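Local atomic coordinates of hypothetical protein CG14615-PA (Drosophila melanogaster, PDB entry 1SQH), a protein that is of unknown function but belongs to the acetyltransferase-like proteins and may act as a glycine N-acyltransferase. Residues A[77-82]-A[98-103]; A[105-110]-A[133-138]. One frame throughout, in Å; residues are numbered along the deposited sequence.

Interaction 1: A[77-82]-A[98-103]; sequences RTWGTY and WQPDGA
W79 and W98 bring the two segments together, their CA atoms 5.3 Å apart, where the end of the short helix 76-79 meets the loop that follows strand 91-96. One backbone hydrogen bond joins them: W98 N donates to W79 O over 3.0 Å. G80 then leaves the helix with positive phi and leads into strand 82-87. The bond lies just past the open end of the hairpin of strands 82-87 and 91-96, where Y82 pairs with F96.

The W98 indole is laid over this turn. Its chi1 of 59° sets CG between the backbone N and the carbonyl carbon, folding the ring back over the peptide that accepts its own N-H. W79 O sits 3.3 Å from W98 CD2, over the ring face, and the CA atoms of W79 and G80 make CH-pi contacts with the five- and six-membered rings. G80 has no side chain, which lets the W98 ring lie directly on its CA. The W79 indole presents its CE3 to W98 CD1, which lies near the W79 ring plane, at 3.8 Å. One face of W79 is covered by the aliphatic part of Q99, whose CG stands 3.6 Å from the centroid of the five-membered ring; T78 OG1 lies over the opposite face. P100 CD reaches W79 CZ3 at 3.4 Å.

Beyond the segments, W98 meets K28 in a cation-pi contact and Y25 edge-to-face, which brings helix 15-29 against the turn. Replacing W98 with an alanine would probably uncover the W79-G80 peptide and leave K28 without its aromatic partner. With a single hydrogen bond between the segments, the contact relies chiefly on CH-pi and apolar packing around the end of helix 76-79, near the protein surface.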
loop_
_atom_site.group_PDB
_atom_site.type_symbol
_atom_site.label_atom_id
_atom_site.label_comp_id
_atom_site.label_asym_id
_atom_site.label_seq_id
_atom_site.Cartn_x
_atom_site.Cartn_y
_atom_site.Cartn_z
ATOM N N ARG A 77 -20.571 10.333 4.329
ATOM C CA ARG A 77 -21.058 9.309 5.253
ATOM C C ARG A 77 -22.099 8.337 4.692
ATOM O O ARG A 77 -22.122 7.168 5.074
ATOM C CB ARG A 77 -21.647 9.965 6.502
ATOM C CG ARG A 77 -20.642 10.669 7.385
ATOM C CD ARG A 77 -21.336 11.720 8.253
ATOM N NE ARG A 77 -21.157 13.056 7.697
ATOM C CZ ARG A 77 -20.220 13.908 8.103
ATOM N NH1 ARG A 77 -19.388 13.568 9.079
ATOM N NH2 ARG A 77 -20.089 15.088 7.507
ATOM N N THR A 78 -22.958 8.798 3.796
ATOM C CA THR A 78 -23.993 7.917 3.273
ATOM C C THR A 78 -23.466 6.750 2.439
ATOM O O THR A 78 -23.956 5.629 2.571
ATOM C CB THR A 78 -25.028 8.696 2.426
ATOM O OG1 THR A 78 -24.573 8.778 1.073
ATOM C CG2 THR A 78 -25.201 10.100 2.964
ATOM N N TRP A 79 -22.469 6.994 1.592
ATOM C CA TRP A 79 -21.929 5.928 0.737
ATOM C C TRP A 79 -20.426 5.702 0.897
ATOM O O TRP A 79 -19.841 4.888 0.174
ATOM C CB TRP A 79 -22.200 6.235 -0.746
ATOM C CG TRP A 79 -23.635 6.531 -1.091
ATOM C CD1 TRP A 79 -24.113 7.645 -1.722
ATOM C CD2 TRP A 79 -24.767 5.680 -0.871
ATOM N NE1 TRP A 79 -25.469 7.539 -1.911
ATOM C CE2 TRP A 79 -25.897 6.344 -1.398
ATOM C CE3 TRP A 79 -24.934 4.421 -0.279
ATOM C CZ2 TRP A 79 -27.183 5.788 -1.349
ATOM C CZ3 TRP A 79 -26.218 3.867 -0.231
ATOM C CH2 TRP A 79 -27.323 4.554 -0.763
ATOM N N GLY A 80 -19.813 6.435 1.824
ATOM C CA GLY A 80 -18.380 6.317 2.050
ATOM C C GLY A 80 -17.557 6.731 0.838
ATOM O O GLY A 80 -16.393 6.353 0.706
ATOM N N THR A 81 -18.162 7.525 -0.037
ATOM C CA THR A 81 -17.502 7.973 -1.264
ATOM C C THR A 81 -16.256 8.818 -0.999
ATOM O O THR A 81 -16.323 9.875 -0.365
ATOM C CB THR A 81 -18.499 8.771 -2.163
ATOM O OG1 THR A 81 -19.646 7.955 -2.437
ATOM C CG2 THR A 81 -17.857 9.150 -3.487
ATOM N N TYR A 82 -15.111 8.351 -1.487
ATOM C CA TYR A 82 -13.886 9.094 -1.280
ATOM C C TYR A 82 -12.889 8.881 -2.408
ATOM O O TYR A 82 -12.967 7.923 -3.183
ATOM C CB TYR A 82 -13.242 8.693 0.053
ATOM C CG TYR A 82 -12.244 7.566 -0.061
ATOM C CD1 TYR A 82 -10.880 7.825 -0.190
ATOM C CD2 TYR A 82 -12.665 6.239 -0.071
ATOM C CE1 TYR A 82 -9.957 6.790 -0.325
ATOM C CE2 TYR A 82 -11.745 5.192 -0.204
ATOM C CZ TYR A 82 -10.395 5.477 -0.330
ATOM O OH TYR A 82 -9.492 4.440 -0.450
ATOM N N TRP A 98 -19.814 2.679 -1.815
ATOM C CA TRP A 98 -20.649 1.494 -1.847
ATOM C C TRP A 98 -22.075 1.784 -2.276
ATOM O O TRP A 98 -22.997 1.059 -1.912
ATOM C CB TRP A 98 -20.615 0.769 -0.493
ATOM C CG TRP A 98 -21.075 1.561 0.699
ATOM C CD1 TRP A 98 -22.356 1.892 1.021
ATOM C CD2 TRP A 98 -20.252 2.060 1.758
ATOM N NE1 TRP A 98 -22.387 2.564 2.219
ATOM C CE2 TRP A 98 -21.107 2.682 2.692
ATOM C CE3 TRP A 98 -18.869 2.038 2.008
ATOM C CZ2 TRP A 98 -20.627 3.281 3.865
ATOM C CZ3 TRP A 98 -18.391 2.635 3.180
ATOM C CH2 TRP A 98 -19.274 3.249 4.091
ATOM N N GLN A 99 -22.251 2.842 -3.060
ATOM C CA GLN A 99 -23.571 3.189 -3.557
ATOM C C GLN A 99 -24.013 2.001 -4.419
ATOM O O GLN A 99 -23.352 1.655 -5.395
ATOM C CB GLN A 99 -23.508 4.474 -4.384
ATOM C CG GLN A 99 -24.870 5.096 -4.630
ATOM C CD GLN A 99 -24.781 6.468 -5.262
ATOM O OE1 GLN A 99 -25.786 7.157 -5.390
ATOM N NE2 GLN A 99 -23.576 6.870 -5.665
ATOM N N PRO A 100 -25.133 1.359 -4.049
ATOM C CA PRO A 100 -25.778 0.192 -4.667
ATOM C C PRO A 100 -26.040 0.095 -6.170
ATOM O O PRO A 100 -26.348 -0.996 -6.657
ATOM C CB PRO A 100 -27.073 0.058 -3.866
ATOM C CG PRO A 100 -26.676 0.549 -2.518
ATOM C CD PRO A 100 -25.904 1.799 -2.874
ATOM N N ASP A 101 -25.932 1.180 -6.925
ATOM C CA ASP A 101 -26.214 1.047 -8.355
ATOM C C ASP A 101 -25.353 1.903 -9.277
ATOM O O ASP A 101 -25.714 3.032 -9.615
ATOM C CB ASP A 101 -27.699 1.333 -8.610
ATOM C CG ASP A 101 -28.061 1.286 -10.082
ATOM O OD1 ASP A 101 -27.924 2.327 -10.767
ATOM O OD2 ASP A 101 -28.477 0.203 -10.553
ATOM N N GLY A 102 -24.216 1.350 -9.688
ATOM C CA GLY A 102 -23.317 2.074 -10.570
ATOM C C GLY A 102 -22.483 3.118 -9.849
ATOM O O GLY A 102 -21.595 3.733 -10.444
ATOM N N ALA A 103 -22.768 3.325 -8.567
ATOM C CA ALA A 103 -22.032 4.296 -7.774
ATOM C C ALA A 103 -21.929 5.627 -8.520
ATOM O O ALA A 103 -20.830 6.120 -8.792
ATOM C CB ALA A 103 -20.640 3.756 -7.459
#

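Interaction 2: A[105-110]-A[133-138]; sequences ELWECL and NRVKEL
The indole of W107 bridges helices 105-110 and 133-138, with R134 lying flat along one face and V135 at its far end. The helices run in the same general direction, their axes 11.8 Å apart at closest approach and inclined at 23°, and W107 fills much of the separation. Its chi1 of -71° places CG anti to the carbonyl carbon and sends the ring across to the other helix. There W107 CH2 comes within 3.6 Å of V135 CB, which lies in the ring plane at its edge. L138 CD2 approaches that edge, 4.2 Å from W107 CZ3. The same methyl packs against L110 CB, one turn on from W107, at 4.1 Å. This apolar side is buried.

The exposed side is formed by R134. Its side chain runs out straight toward helix 104-112 while the indole points the other way, which puts CD over the middle of the ring system, 3.4 Å from W107 CE2. The guanidinium follows, stacked on W107 with the planes 12° apart; R134 CZ is 3.8 Å from the centroid of the five-membered ring, a cation-pi arrangement. A salt bridge from R134 NH2 to E111 probably helps keep the guanidinium flat on the ring.

The two helices cover the same face of the mixed sheet. Helix 104-112 is the connection of a beta-alpha-beta crossover between parallel strands 91-96 and 123-128, and helix 129-141 follows directly on the second. L110 rests on F95 of strand 91-96, V135 on I297 of strand 289-299, and L138 touches W118.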
loop_
_atom_site.group_PDB
_atom_site.type_symbol
_atom_site.label_atom_id
_atom_site.label_comp_id
_atom_site.label_asym_id
_atom_site.label_seq_id
_atom_site.Cartn_x
_atom_site.Cartn_y
_atom_site.Cartn_z
ATOM N N GLU A 105 -22.495 8.781 -7.629
ATOM C CA GLU A 105 -21.765 9.801 -6.888
ATOM C C GLU A 105 -20.260 9.723 -7.115
ATOM O O GLU A 105 -19.606 10.739 -7.333
ATOM C CB GLU A 105 -22.068 9.678 -5.396
ATOM C CG GLU A 105 -21.356 10.697 -4.529
ATOM C CD GLU A 105 -21.886 10.707 -3.112
ATOM O OE1 GLU A 105 -22.991 11.254 -2.904
ATOM O OE2 GLU A 105 -21.208 10.162 -2.212
ATOM N N LEU A 106 -19.720 8.511 -7.066
ATOM C CA LEU A 106 -18.291 8.311 -7.264
ATOM C C LEU A 106 -17.843 8.738 -8.662
ATOM O O LEU A 106 -16.933 9.555 -8.803
ATOM C CB LEU A 106 -17.921 6.842 -7.041
ATOM C CG LEU A 106 -16.502 6.420 -7.460
ATOM C CD1 LEU A 106 -15.472 7.147 -6.617
ATOM C CD2 LEU A 106 -16.349 4.912 -7.312
ATOM N N TRP A 107 -18.481 8.185 -9.688
ATOM C CA TRP A 107 -18.113 8.505 -11.056
ATOM C C TRP A 107 -18.346 9.964 -11.391
ATOM O O TRP A 107 -17.690 10.521 -12.277
ATOM C CB TRP A 107 -18.858 7.597 -12.029
ATOM C CG TRP A 107 -18.352 6.199 -11.958
ATOM C CD1 TRP A 107 -19.009 5.109 -11.473
ATOM C CD2 TRP A 107 -17.044 5.751 -12.331
ATOM N NE1 TRP A 107 -18.188 4.001 -11.518
ATOM C CE2 TRP A 107 -16.977 4.371 -12.041
ATOM C CE3 TRP A 107 -15.919 6.384 -12.881
ATOM C CZ2 TRP A 107 -15.821 3.609 -12.287
ATOM C CZ3 TRP A 107 -14.767 5.626 -13.122
ATOM C CH2 TRP A 107 -14.732 4.255 -12.825
ATOM N N GLU A 108 -19.278 10.589 -10.686
ATOM C CA GLU A 108 -19.527 12.002 -10.910
ATOM C C GLU A 108 -18.223 12.683 -10.491
ATOM O O GLU A 108 -17.720 13.586 -11.169
ATOM C CB GLU A 108 -20.689 12.469 -10.036
ATOM C CG GLU A 108 -21.275 13.804 -10.420
ATOM C CD GLU A 108 -22.627 14.021 -9.774
ATOM O OE1 GLU A 108 -23.523 13.178 -9.992
ATOM O OE2 GLU A 108 -22.793 15.026 -9.048
ATOM N N CYS A 109 -17.667 12.215 -9.375
ATOM C CA CYS A 109 -16.414 12.741 -8.854
ATOM C C CYS A 109 -15.243 12.508 -9.804
ATOM O O CYS A 109 -14.546 13.448 -10.192
ATOM C CB CYS A 109 -16.073 12.086 -7.512
ATOM S SG CYS A 109 -16.975 12.722 -6.086
ATOM N N LEU A 110 -15.026 11.251 -10.170
ATOM C CA LEU A 110 -13.904 10.905 -11.034
ATOM C C LEU A 110 -13.951 11.542 -12.416
ATOM O O LEU A 110 -12.913 11.887 -12.967
ATOM C CB LEU A 110 -13.784 9.377 -11.164
ATOM C CG LEU A 110 -13.458 8.548 -9.908
ATOM C CD1 LEU A 110 -13.287 7.090 -10.320
ATOM C CD2 LEU A 110 -12.183 9.046 -9.233
ATOM N N ASN A 133 -13.014 -1.500 -15.674
ATOM C CA ASN A 133 -13.353 -1.228 -17.072
ATOM C C ASN A 133 -13.756 0.227 -17.295
ATOM O O ASN A 133 -13.200 0.913 -18.157
ATOM C CB ASN A 133 -14.485 -2.153 -17.542
ATOM C CG ASN A 133 -14.602 -2.216 -19.067
ATOM O OD1 ASN A 133 -13.703 -2.718 -19.750
ATOM N ND2 ASN A 133 -15.712 -1.705 -19.604
ATOM N N ARG A 134 -14.716 0.700 -16.511
ATOM C CA ARG A 134 -15.170 2.066 -16.667
ATOM C C ARG A 134 -14.057 3.085 -16.461
ATOM O O ARG A 134 -13.951 4.042 -17.220
ATOM C CB ARG A 134 -16.327 2.354 -15.713
ATOM C CG ARG A 134 -16.948 3.718 -15.922
ATOM C CD ARG A 134 -18.264 3.876 -15.177
ATOM N NE ARG A 134 -18.834 5.197 -15.422
ATOM C CZ ARG A 134 -19.999 5.618 -14.941
ATOM N NH1 ARG A 134 -20.741 4.821 -14.179
ATOM N NH2 ARG A 134 -20.422 6.844 -15.221
ATOM N N VAL A 135 -13.207 2.884 -15.458
ATOM C CA VAL A 135 -12.140 3.851 -15.224
ATOM C C VAL A 135 -11.130 3.870 -16.371
ATOM O O VAL A 135 -10.507 4.899 -16.641
ATOM C CB VAL A 135 -11.383 3.572 -13.915
ATOM C CG1 VAL A 135 -10.396 2.429 -14.110
ATOM C CG2 VAL A 135 -10.669 4.830 -13.460
ATOM N N LYS A 136 -10.961 2.739 -17.047
ATOM C CA LYS A 136 -10.019 2.696 -18.156
ATOM C C LYS A 136 -10.602 3.454 -19.349
ATOM O O LYS A 136 -9.868 4.115 -20.089
ATOM C CB LYS A 136 -9.695 1.248 -18.535
ATOM C CG LYS A 136 -8.964 0.470 -17.429
ATOM C CD LYS A 136 -8.823 -1.010 -17.768
ATOM C CE LYS A 136 -8.296 -1.817 -16.574
ATOM N NZ LYS A 136 -8.149 -3.274 -16.884
ATOM N N GLU A 137 -11.920 3.363 -19.522
ATOM C CA GLU A 137 -12.609 4.060 -20.610
ATOM C C GLU A 137 -12.442 5.561 -20.386
ATOM O O GLU A 137 -12.134 6.321 -21.309
ATOM C CB GLU A 137 -14.094 3.697 -20.612
ATOM C CG GLU A 137 -14.390 2.226 -20.901
ATOM C CD GLU A 137 -15.860 1.875 -20.690
ATOM O OE1 GLU A 137 -16.728 2.533 -21.313
ATOM O OE2 GLU A 137 -16.150 0.944 -19.898
ATOM N N LEU A 138 -12.632 5.975 -19.140
ATOM C CA LEU A 138 -12.482 7.368 -18.757
ATOM C C LEU A 138 -11.070 7.840 -19.082
ATOM O O LEU A 138 -10.883 8.891 -19.689
ATOM C CB LEU A 138 -12.759 7.524 -17.257
ATOM C CG LEU A 138 -12.556 8.895 -16.613
ATOM C CD1 LEU A 138 -13.262 9.973 -17.435
ATOM C CD2 LEU A 138 -13.101 8.856 -15.194
#

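Along the chain the two contacts follow one another without overlapping. Interaction 1 comes first: the end of helix 76-79 meets the loop after strand 91-96, closing a loop that holds the hairpin of strands 82-87 and 91-96. Interaction 2 opens two residues later in helix 104-112 and closes in helix 129-141, spanning the passage through strand 123-128, which runs parallel to strand 91-96. Their centres are 13 Å apart, and E105 links them: its OE2 accepts a hydrogen bond from T81 OG1 at 2.7 Å. Together they tie the hairpin's base to the helices packed on the mixed sheet.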